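Local coordinates for protein nigritoxine (Vibrio nigripulchritudo, PDB 5M41) that is a bacterial toxin active against crustaceans and insects, with a new fold and a molecular mode of action that the structure alone does not settle, at residues Gln42-Glu47 / Val101-Pro106; Glu47-Ile52 / Leu61-Ala66; Phe87-Ala92 / Ile172-Leu177. One frame throughout, in Å; residues are numbered along the deposited sequence.

In the fold
The three contacts show how a small hydrophobic core is shared between an antiparallel sheet and the helices beside it. Interactions 1 and 2 both use helix 34-54 and overlap at Glu47, which itself makes no contact across either; their centres lie about 11 Å apart, and Leu103 CD2 meets Val48 CG2 at 3.7 Å. Interaction 3 is centred about 14 Å from interaction 1 and about 11 Å from interaction 2. It joins the former through Ile45 CD1 and Leu177 CD2, 3.7 Å apart, and the latter through Met89 CE, 3.5 Å from Leu49 CD2. Leu177 also begins helix 177-191, which carries Val189, a member of the magnesium site together with Glu192 and Asp195.

Interaction 1: residues Gln42-Glu47 / Val101-Pro106; sequences QFAIIE and VNLNSP
Leu103 reaches from the turn at the end of strand 98-102 to the flank of helix 34-54, where its two methyl groups divide the work, CD1 meeting side chains and CD2 the helix backbone. The CA atoms of Ala44 and Leu103 are 7.0 Å apart, and the leucine bridges this gap with CG anti to its own carbonyl carbon (chi1 -59°). CD1 is turned to the side chains, 4.1 Å from Ile45 CG1 and 4.5 Å from Ala44 CB. CD2 instead lies against the helix backbone, 4.1 Å from Ala44 O. The isoleucine and leucine side chains cross obliquely, so the methyl CD1 meets the CG1 branch without the two running alongside each other. All three residues are buried, and no hydrogen bond links the segments; the fit is apolar.

What presents Leu103 is a type I turn from Asn102 to Ser105, closed by Ser105 N to Asn102 O at 3.2 Å. An Asx turn is superimposed on it: Asn104 N donates to Asn102 OD1 at 3.0 Å, approaching 47° out of the carbonyl plane. The same OD1 also accepts from Asn130 ND2, while Asn102 ND2 is held by Ser126 O, which should limit rotation of the amide. Arg209 NH1 binds the carbonyl oxygens of both Leu103 and Ser105.

Around this core, Ala44 also touches Val206 of helix 206-215 and Ile45 touches Leu67 of helix 62-67, while backbone bonds from Val101 to Phe87 join strand 98-102 to strand 86-90.

Interaction 2: residues Glu47-Ile52 / Leu61-Ala66; sequences EVLSQI and LDAYNA
Leu49 and Tyr64, with CA atoms 6.4 Å apart, are the nearest CA pair across two nearly antiparallel helical segments, with axes 9.8 Å apart and N-to-C directions 155° from each other. Helices 34-54 and 62-67 follow one another in the chain with a short connection between them, and so form a helical hairpin.

Leu49 supplies the apolar half of the interface. Its side chain points at the second helix near its first turn: CD1 rests on the backbone, 3.7 Å from Tyr64 N, and both CD1 and CD2 lie 4.0 Å from Ala63 CB, so that the alanine methyl is met by the whole fork of the leucine. Closer to the backbone, Leu49 CB comes in the plane of the Tyr64 ring and meets its edge at CD1, 3.9 Å away.

The tyrosine, with chi1 at -147°, lays its ring back across the gap toward helix 34-54, bringing the CD1-CE1 edge rather than a face against Leu49 and Ser50. Ser50 OG sits near the ring plane at this edge, only 3.1 Å from Tyr64 CE1. A weak hydrogen bond joins the same OG to Tyr64 OH at 3.3 Å, and either hydroxyl could be the donor. The stronger partner of Ser50 OG is Ile46 O one turn earlier; chi1 of -57° keeps the hydroxyl beside the backbone N, facing that carbonyl. Arg53 makes a cation-pi contact with the Tyr64 ring.

The chemistry is thus mainly hydrophobic: the serine hydroxyl is satisfied chiefly within its own helix, and its position beside the ring edge, nearer to CE1 than to OH, is consistent with only a weak polar link to the phenol.

Interaction 3: residues Phe87-Ala92 / Ile172-Leu177; sequences FFMPDA and INISEL
Phe87 and Leu177 have CA atoms 8.5 Å apart and Met89 and Ile174 9.1 Å, so strand 86-90 and the segment leaving strand 170-173 meet through side chains alone, with no backbone bond between them. The second segment passes through a short 3-10 turn, with Leu177 N bonded to Ile174 O, before helix 177-191 begins.

Leu177 sets a methyl squarely on the phenylalanine ring in a CH-pi contact: CD2 stands 3.5 Å from the centroid, 2° off the ring normal, and is nearly equidistant from all six carbons. Its other methyl, CD1, lies 3.9 Å from Phe87 CB. The ring is turned to receive them by chi1 of 56°, which puts CG between the backbone N and the carbonyl carbon, and the two side chains cross at about a right angle. A looser touch follows at the ends of two long side chains, Met89 CE and Ile174 CD1, 4.4 Å apart.

Strand 77-80 lies between strands 86-90 and 170-173 in the sheet, and its Ile78 touches both Met89 and Ile174; Ile174 also packs on Ala66 and Leu67 of helix 62-67.

Interaction 1: residues Gln42-Glu47 / Val101-Pro106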
loop_
_atom_site.group_PDB
_atom_site.type_symbol
_atom_site.label_atom_id
_atom_site.label_comp_id
_atom_site.label_asym_id
_atom_site.label_seq_id
_atom_site.Cartn_x
_atom_site.Cartn_y
_atom_site.Cartn_z
ATOM N N GLN A 42 -17.709 7.909 33.073
ATOM C CA GLN A 42 -19.150 7.962 33.132
ATOM C C GLN A 42 -19.757 6.715 32.498
ATOM O O GLN A 42 -20.684 6.134 33.065
ATOM C CB GLN A 42 -19.652 9.213 32.427
ATOM C CG GLN A 42 -21.144 9.389 32.452
ATOM C CD GLN A 42 -21.556 10.324 33.546
ATOM O OE1 GLN A 42 -21.021 10.279 34.659
ATOM N NE2 GLN A 42 -22.509 11.191 33.244
ATOM N N PHE A 43 -19.249 6.319 31.322
ATOM C CA PHE A 43 -19.743 5.111 30.648
ATOM C C PHE A 43 -19.442 3.830 31.424
ATOM O O PHE A 43 -20.278 2.927 31.448
ATOM C CB PHE A 43 -19.187 4.985 29.228
ATOM C CG PHE A 43 -19.838 5.909 28.221
ATOM C CD1 PHE A 43 -21.230 5.940 28.069
ATOM C CD2 PHE A 43 -19.052 6.704 27.373
ATOM C CE1 PHE A 43 -21.843 6.776 27.130
ATOM C CE2 PHE A 43 -19.657 7.533 26.422
ATOM C CZ PHE A 43 -21.053 7.577 26.305
ATOM N N ALA A 44 -18.240 3.743 32.024
ATOM C CA ALA A 44 -17.914 2.649 32.946
ATOM C C ALA A 44 -18.921 2.534 34.111
ATOM O O ALA A 44 -19.391 1.429 34.442
ATOM C CB ALA A 44 -16.494 2.792 33.490
ATOM N N ILE A 45 -19.225 3.666 34.738
ATOM C CA ILE A 45 -20.221 3.716 35.809
ATOM C C ILE A 45 -21.576 3.207 35.304
ATOM O O ILE A 45 -22.194 2.332 35.934
ATOM C CB ILE A 45 -20.379 5.129 36.393
ATOM C CG1 ILE A 45 -19.079 5.570 37.065
ATOM C CG2 ILE A 45 -21.483 5.158 37.457
ATOM C CD1 ILE A 45 -19.019 7.077 37.300
ATOM N N ILE A 46 -22.030 3.759 34.176
ATOM C CA ILE A 46 -23.269 3.310 33.534
ATOM C C ILE A 46 -23.283 1.789 33.354
ATOM O O ILE A 46 -24.272 1.137 33.690
ATOM C CB ILE A 46 -23.518 3.996 32.177
ATOM C CG1 ILE A 46 -23.942 5.461 32.390
ATOM C CG2 ILE A 46 -24.637 3.280 31.430
ATOM C CD1 ILE A 46 -23.714 6.371 31.181
ATOM N N GLU A 47 -22.191 1.219 32.853
ATOM C CA GLU A 47 -22.136 -0.219 32.701
ATOM C C GLU A 47 -22.365 -0.942 34.034
ATOM O O GLU A 47 -23.111 -1.927 34.096
ATOM C CB GLU A 47 -20.843 -0.665 32.020
ATOM C CG GLU A 47 -20.643 -2.170 31.886
ATOM C CD GLU A 47 -21.724 -2.885 31.069
ATOM O OE1 GLU A 47 -22.501 -2.242 30.326
ATOM O OE2 GLU A 47 -21.791 -4.120 31.171
ATOM N N VAL A 101 -18.439 0.099 44.989
ATOM C CA VAL A 101 -18.075 -0.106 43.580
ATOM C C VAL A 101 -16.550 -0.027 43.398
ATOM O O VAL A 101 -15.900 0.865 43.968
ATOM C CB VAL A 101 -18.799 0.905 42.668
ATOM C CG1 VAL A 101 -18.369 0.724 41.205
ATOM C CG2 VAL A 101 -20.333 0.728 42.793
ATOM N N ASN A 102 -15.995 -0.982 42.642
ATOM C CA ASN A 102 -14.613 -0.965 42.168
ATOM C C ASN A 102 -14.670 -1.167 40.658
ATOM O O ASN A 102 -14.802 -2.290 40.158
ATOM C CB ASN A 102 -13.756 -2.074 42.829
ATOM C CG ASN A 102 -12.293 -2.054 42.368
ATOM O OD1 ASN A 102 -11.891 -1.251 41.496
ATOM N ND2 ASN A 102 -11.487 -2.962 42.924
ATOM N N LEU A 103 -14.558 -0.068 39.923
ATOM C CA LEU A 103 -14.707 -0.144 38.473
ATOM C C LEU A 103 -13.617 -0.967 37.810
ATOM O O LEU A 103 -13.788 -1.412 36.667
ATOM C CB LEU A 103 -14.770 1.255 37.855
ATOM C CG LEU A 103 -15.888 2.174 38.337
ATOM C CD1 LEU A 103 -15.627 3.568 37.795
ATOM C CD2 LEU A 103 -17.271 1.674 37.903
ATOM N N ASN A 104 -12.504 -1.185 38.511
ATOM C CA ASN A 104 -11.381 -1.940 37.930
ATOM C C ASN A 104 -11.272 -3.388 38.421
ATOM O O ASN A 104 -10.254 -4.043 38.183
ATOM C CB ASN A 104 -10.046 -1.215 38.174
ATOM C CG ASN A 104 -8.983 -1.609 37.160
ATOM O OD1 ASN A 104 -9.288 -1.741 35.982
ATOM N ND2 ASN A 104 -7.745 -1.808 37.605
ATOM N N SER A 105 -12.288 -3.888 39.129
ATOM C CA SER A 105 -12.229 -5.270 39.617
ATOM C C SER A 105 -12.671 -6.239 38.534
ATOM O O SER A 105 -13.743 -6.076 37.988
ATOM C CB SER A 105 -13.122 -5.465 40.836
ATOM O OG SER A 105 -13.095 -6.824 41.281
ATOM N N PRO A 106 -11.860 -7.259 38.234
ATOM C CA PRO A 106 -12.283 -8.276 37.259
ATOM C C PRO A 106 -13.626 -8.944 37.621
ATOM O O PRO A 106 -14.487 -9.140 36.765
ATOM C CB PRO A 106 -11.170 -9.322 37.329
ATOM C CG PRO A 106 -9.996 -8.609 37.910
ATOM C CD PRO A 106 -10.525 -7.522 38.796
#

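Interaction 2: residues Glu47-Ile52 / Leu61-Ala66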
loop_
_atom_site.group_PDB
_atom_site.type_symbol
_atom_site.label_atom_id
_atom_site.label_comp_id
_atom_site.label_asym_id
_atom_site.label_seq_id
_atom_site.Cartn_x
_atom_site.Cartn_y
_atom_site.Cartn_z
ATOM N N GLU A 47 -22.191 1.219 32.853
ATOM C CA GLU A 47 -22.136 -0.219 32.701
ATOM C C GLU A 47 -22.365 -0.942 34.034
ATOM O O GLU A 47 -23.111 -1.927 34.096
ATOM C CB GLU A 47 -20.843 -0.665 32.020
ATOM C CG GLU A 47 -20.643 -2.170 31.886
ATOM C CD GLU A 47 -21.724 -2.885 31.069
ATOM O OE1 GLU A 47 -22.501 -2.242 30.326
ATOM O OE2 GLU A 47 -21.791 -4.120 31.171
ATOM N N VAL A 48 -21.729 -0.467 35.101
ATOM C CA VAL A 48 -21.805 -1.162 36.384
ATOM C C VAL A 48 -23.203 -0.992 37.001
ATOM O O VAL A 48 -23.766 -1.947 37.537
ATOM C CB VAL A 48 -20.646 -0.766 37.337
ATOM C CG1 VAL A 48 -20.818 -1.373 38.724
ATOM C CG2 VAL A 48 -19.313 -1.182 36.725
ATOM N N LEU A 49 -23.773 0.205 36.892
ATOM C CA LEU A 49 -25.161 0.395 37.294
ATOM C C LEU A 49 -26.117 -0.549 36.544
ATOM O O LEU A 49 -26.999 -1.113 37.186
ATOM C CB LEU A 49 -25.617 1.847 37.156
ATOM C CG LEU A 49 -24.844 2.912 37.932
ATOM C CD1 LEU A 49 -25.417 4.278 37.604
ATOM C CD2 LEU A 49 -24.890 2.665 39.440
ATOM N N SER A 50 -25.944 -0.743 35.226
ATOM C CA SER A 50 -26.788 -1.692 34.475
ATOM C C SER A 50 -26.687 -3.096 35.059
ATOM O O SER A 50 -27.686 -3.807 35.184
ATOM C CB SER A 50 -26.419 -1.764 32.989
ATOM O OG SER A 50 -26.495 -0.477 32.407
ATOM N N GLN A 51 -25.473 -3.493 35.416
ATOM C CA GLN A 51 -25.271 -4.804 35.995
ATOM C C GLN A 51 -25.935 -4.915 37.376
ATOM O O GLN A 51 -26.589 -5.922 37.684
ATOM C CB GLN A 51 -23.791 -5.180 36.014
ATOM C CG GLN A 51 -23.550 -6.615 36.464
ATOM C CD GLN A 51 -22.083 -7.014 36.459
ATOM O OE1 GLN A 51 -21.724 -8.100 36.929
ATOM N NE2 GLN A 51 -21.229 -6.141 35.940
ATOM N N ILE A 52 -25.804 -3.866 38.185
ATOM C CA ILE A 52 -26.461 -3.826 39.494
ATOM C C ILE A 52 -27.981 -3.928 39.316
ATOM O O ILE A 52 -28.648 -4.690 40.022
ATOM C CB ILE A 52 -26.112 -2.553 40.303
ATOM C CG1 ILE A 52 -24.651 -2.573 40.757
ATOM C CG2 ILE A 52 -27.024 -2.430 41.526
ATOM C CD1 ILE A 52 -24.133 -1.221 41.200
ATOM N N LEU A 61 -34.211 2.935 38.641
ATOM C CA LEU A 61 -33.322 3.631 37.709
ATOM C C LEU A 61 -32.767 4.939 38.287
ATOM O O LEU A 61 -32.296 5.789 37.531
ATOM C CB LEU A 61 -34.036 3.917 36.374
ATOM C CG LEU A 61 -34.333 2.804 35.363
ATOM C CD1 LEU A 61 -35.495 3.190 34.455
ATOM C CD2 LEU A 61 -33.114 2.467 34.523
ATOM N N ASP A 62 -32.812 5.101 39.612
ATOM C CA ASP A 62 -32.465 6.388 40.230
ATOM C C ASP A 62 -31.035 6.808 39.917
ATOM O O ASP A 62 -30.811 7.840 39.289
ATOM C CB ASP A 62 -32.717 6.362 41.734
ATOM C CG ASP A 62 -34.188 6.146 42.071
ATOM O OD1 ASP A 62 -35.066 6.743 41.401
ATOM O OD2 ASP A 62 -34.463 5.362 43.001
ATOM N N ALA A 63 -30.082 5.985 40.333
ATOM C CA ALA A 63 -28.676 6.247 40.075
ATOM C C ALA A 63 -28.453 6.395 38.574
ATOM O O ALA A 63 -27.879 7.385 38.136
ATOM C CB ALA A 63 -27.821 5.137 40.648
ATOM N N TYR A 64 -28.941 5.418 37.806
ATOM C CA TYR A 64 -28.941 5.429 36.331
ATOM C C TYR A 64 -29.412 6.779 35.754
ATOM O O TYR A 64 -28.686 7.428 35.014
ATOM C CB TYR A 64 -29.825 4.274 35.831
ATOM C CG TYR A 64 -29.427 3.606 34.522
ATOM C CD1 TYR A 64 -28.289 2.791 34.435
ATOM C CD2 TYR A 64 -30.223 3.748 33.378
ATOM C CE1 TYR A 64 -27.937 2.169 33.237
ATOM C CE2 TYR A 64 -29.892 3.124 32.176
ATOM C CZ TYR A 64 -28.749 2.342 32.103
ATOM O OH TYR A 64 -28.425 1.735 30.900
ATOM N N ASN A 65 -30.613 7.209 36.126
ATOM C CA ASN A 65 -31.172 8.480 35.653
ATOM C C ASN A 65 -30.490 9.726 36.174
ATOM O O ASN A 65 -30.361 10.706 35.449
ATOM C CB ASN A 65 -32.665 8.577 36.005
ATOM C CG ASN A 65 -33.503 7.553 35.277
ATOM O OD1 ASN A 65 -34.311 6.850 35.890
ATOM N ND2 ASN A 65 -33.318 7.458 33.958
ATOM N N ALA A 66 -30.081 9.715 37.437
ATOM C CA ALA A 66 -29.486 10.915 38.022
ATOM C C ALA A 66 -28.107 11.139 37.429
ATOM O O ALA A 66 -27.573 12.249 37.468
ATOM C CB ALA A 66 -29.396 10.796 39.525
#

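Interaction 3: residues Phe87-Ala92 / Ile172-Leu177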
loop_
_atom_site.group_PDB
_atom_site.type_symbol
_atom_site.label_atom_id
_atom_site.label_comp_id
_atom_site.label_asym_id
_atom_site.label_seq_id
_atom_site.Cartn_x
_atom_site.Cartn_y
_atom_site.Cartn_z
ATOM N N PHE A 87 -15.976 4.016 44.849
ATOM C CA PHE A 87 -16.914 4.918 45.502
ATOM C C PHE A 87 -17.983 4.053 46.176
ATOM O O PHE A 87 -18.017 2.854 45.960
ATOM C CB PHE A 87 -17.560 5.911 44.499
ATOM C CG PHE A 87 -18.260 5.242 43.336
ATOM C CD1 PHE A 87 -19.625 4.922 43.402
ATOM C CD2 PHE A 87 -17.555 4.929 42.166
ATOM C CE1 PHE A 87 -20.276 4.305 42.335
ATOM C CE2 PHE A 87 -18.217 4.313 41.090
ATOM C CZ PHE A 87 -19.569 4.017 41.170
ATOM N N PHE A 88 -18.837 4.677 46.987
ATOM C CA PHE A 88 -19.928 3.973 47.698
ATOM C C PHE A 88 -21.288 4.535 47.330
ATOM O O PHE A 88 -21.456 5.763 47.228
ATOM C CB PHE A 88 -19.754 4.130 49.211
ATOM C CG PHE A 88 -20.482 3.080 50.033
ATOM C CD1 PHE A 88 -19.982 1.784 50.136
ATOM C CD2 PHE A 88 -21.621 3.411 50.747
ATOM C CE1 PHE A 88 -20.633 0.827 50.905
ATOM C CE2 PHE A 88 -22.283 2.454 51.526
ATOM C CZ PHE A 88 -21.773 1.166 51.613
ATOM N N MET A 89 -22.257 3.638 47.149
ATOM C CA MET A 89 -23.634 4.030 46.921
ATOM C C MET A 89 -24.464 3.631 48.154
ATOM O O MET A 89 -24.872 2.476 48.291
ATOM C CB MET A 89 -24.173 3.361 45.664
ATOM C CG MET A 89 -23.230 3.483 44.470
ATOM S SD MET A 89 -23.936 2.657 43.042
ATOM C CE MET A 89 -25.264 3.822 42.744
ATOM N N PRO A 90 -24.677 4.579 49.076
ATOM C CA PRO A 90 -25.411 4.251 50.298
ATOM C C PRO A 90 -26.864 3.967 49.966
ATOM O O PRO A 90 -27.413 4.576 49.026
ATOM C CB PRO A 90 -25.293 5.527 51.125
ATOM C CG PRO A 90 -25.184 6.614 50.092
ATOM C CD PRO A 90 -24.308 6.000 49.030
ATOM N N ASP A 91 -27.467 3.033 50.714
ATOM C CA ASP A 91 -28.855 2.656 50.472
ATOM C C ASP A 91 -29.850 3.692 50.988
ATOM O O ASP A 91 -31.019 3.657 50.621
ATOM C CB ASP A 91 -29.182 1.240 50.990
ATOM C CG ASP A 91 -28.738 1.001 52.427
ATOM O OD1 ASP A 91 -28.655 1.958 53.246
ATOM O OD2 ASP A 91 -28.444 -0.178 52.732
ATOM N N ALA A 92 -29.368 4.622 51.806
ATOM C CA ALA A 92 -30.163 5.727 52.313
ATOM C C ALA A 92 -29.252 6.875 52.733
ATOM O O ALA A 92 -28.061 6.666 52.987
ATOM C CB ALA A 92 -31.017 5.258 53.501
ATOM N N ILE A 172 -21.136 13.338 47.823
ATOM C CA ILE A 172 -21.336 14.167 46.639
ATOM C C ILE A 172 -22.610 13.700 45.958
ATOM O O ILE A 172 -23.096 12.600 46.235
ATOM C CB ILE A 172 -20.177 14.008 45.620
ATOM C CG1 ILE A 172 -20.091 12.551 45.121
ATOM C CG2 ILE A 172 -18.872 14.488 46.227
ATOM C CD1 ILE A 172 -19.152 12.305 43.945
ATOM N N ASN A 173 -23.169 14.543 45.106
ATOM C CA ASN A 173 -24.165 14.073 44.162
ATOM C C ASN A 173 -23.492 13.262 43.029
ATOM O O ASN A 173 -22.349 13.550 42.633
ATOM C CB ASN A 173 -24.952 15.245 43.584
ATOM C CG ASN A 173 -26.161 14.786 42.792
ATOM O OD1 ASN A 173 -26.288 15.074 41.599
ATOM N ND2 ASN A 173 -27.042 14.035 43.448
ATOM N N ILE A 174 -24.203 12.255 42.521
ATOM C CA ILE A 174 -23.658 11.322 41.557
ATOM C C ILE A 174 -23.218 11.999 40.237
ATOM O O ILE A 174 -22.311 11.501 39.568
ATOM C CB ILE A 174 -24.608 10.105 41.298
ATOM C CG1 ILE A 174 -23.856 8.995 40.550
ATOM C CG2 ILE A 174 -25.868 10.519 40.538
ATOM C CD1 ILE A 174 -24.541 7.635 40.587
ATOM N N SER A 175 -23.840 13.131 39.894
ATOM C CA SER A 175 -23.479 13.901 38.702
ATOM C C SER A 175 -22.037 14.449 38.806
ATOM O O SER A 175 -21.455 14.866 37.814
ATOM C CB SER A 175 -24.465 15.047 38.512
ATOM O OG SER A 175 -24.387 15.937 39.618
ATOM N N GLU A 176 -21.469 14.448 40.007
ATOM C CA GLU A 176 -20.119 14.971 40.206
ATOM C C GLU A 176 -19.052 13.852 40.215
ATOM O O GLU A 176 -17.858 14.120 40.319
ATOM C CB GLU A 176 -20.041 15.814 41.494
ATOM C CG GLU A 176 -21.031 16.983 41.565
ATOM C CD GLU A 176 -20.972 17.895 40.339
ATOM O OE1 GLU A 176 -19.865 18.403 40.028
ATOM O OE2 GLU A 176 -22.032 18.105 39.683
ATOM N N LEU A 177 -19.491 12.609 40.078
ATOM C CA LEU A 177 -18.639 11.456 40.354
ATOM C C LEU A 177 -17.547 11.247 39.302
ATOM O O LEU A 177 -16.387 11.026 39.653
ATOM C CB LEU A 177 -19.480 10.191 40.544
ATOM C CG LEU A 177 -18.773 8.854 40.809
ATOM C CD1 LEU A 177 -17.866 8.900 42.060
ATOM C CD2 LEU A 177 -19.782 7.714 40.889
#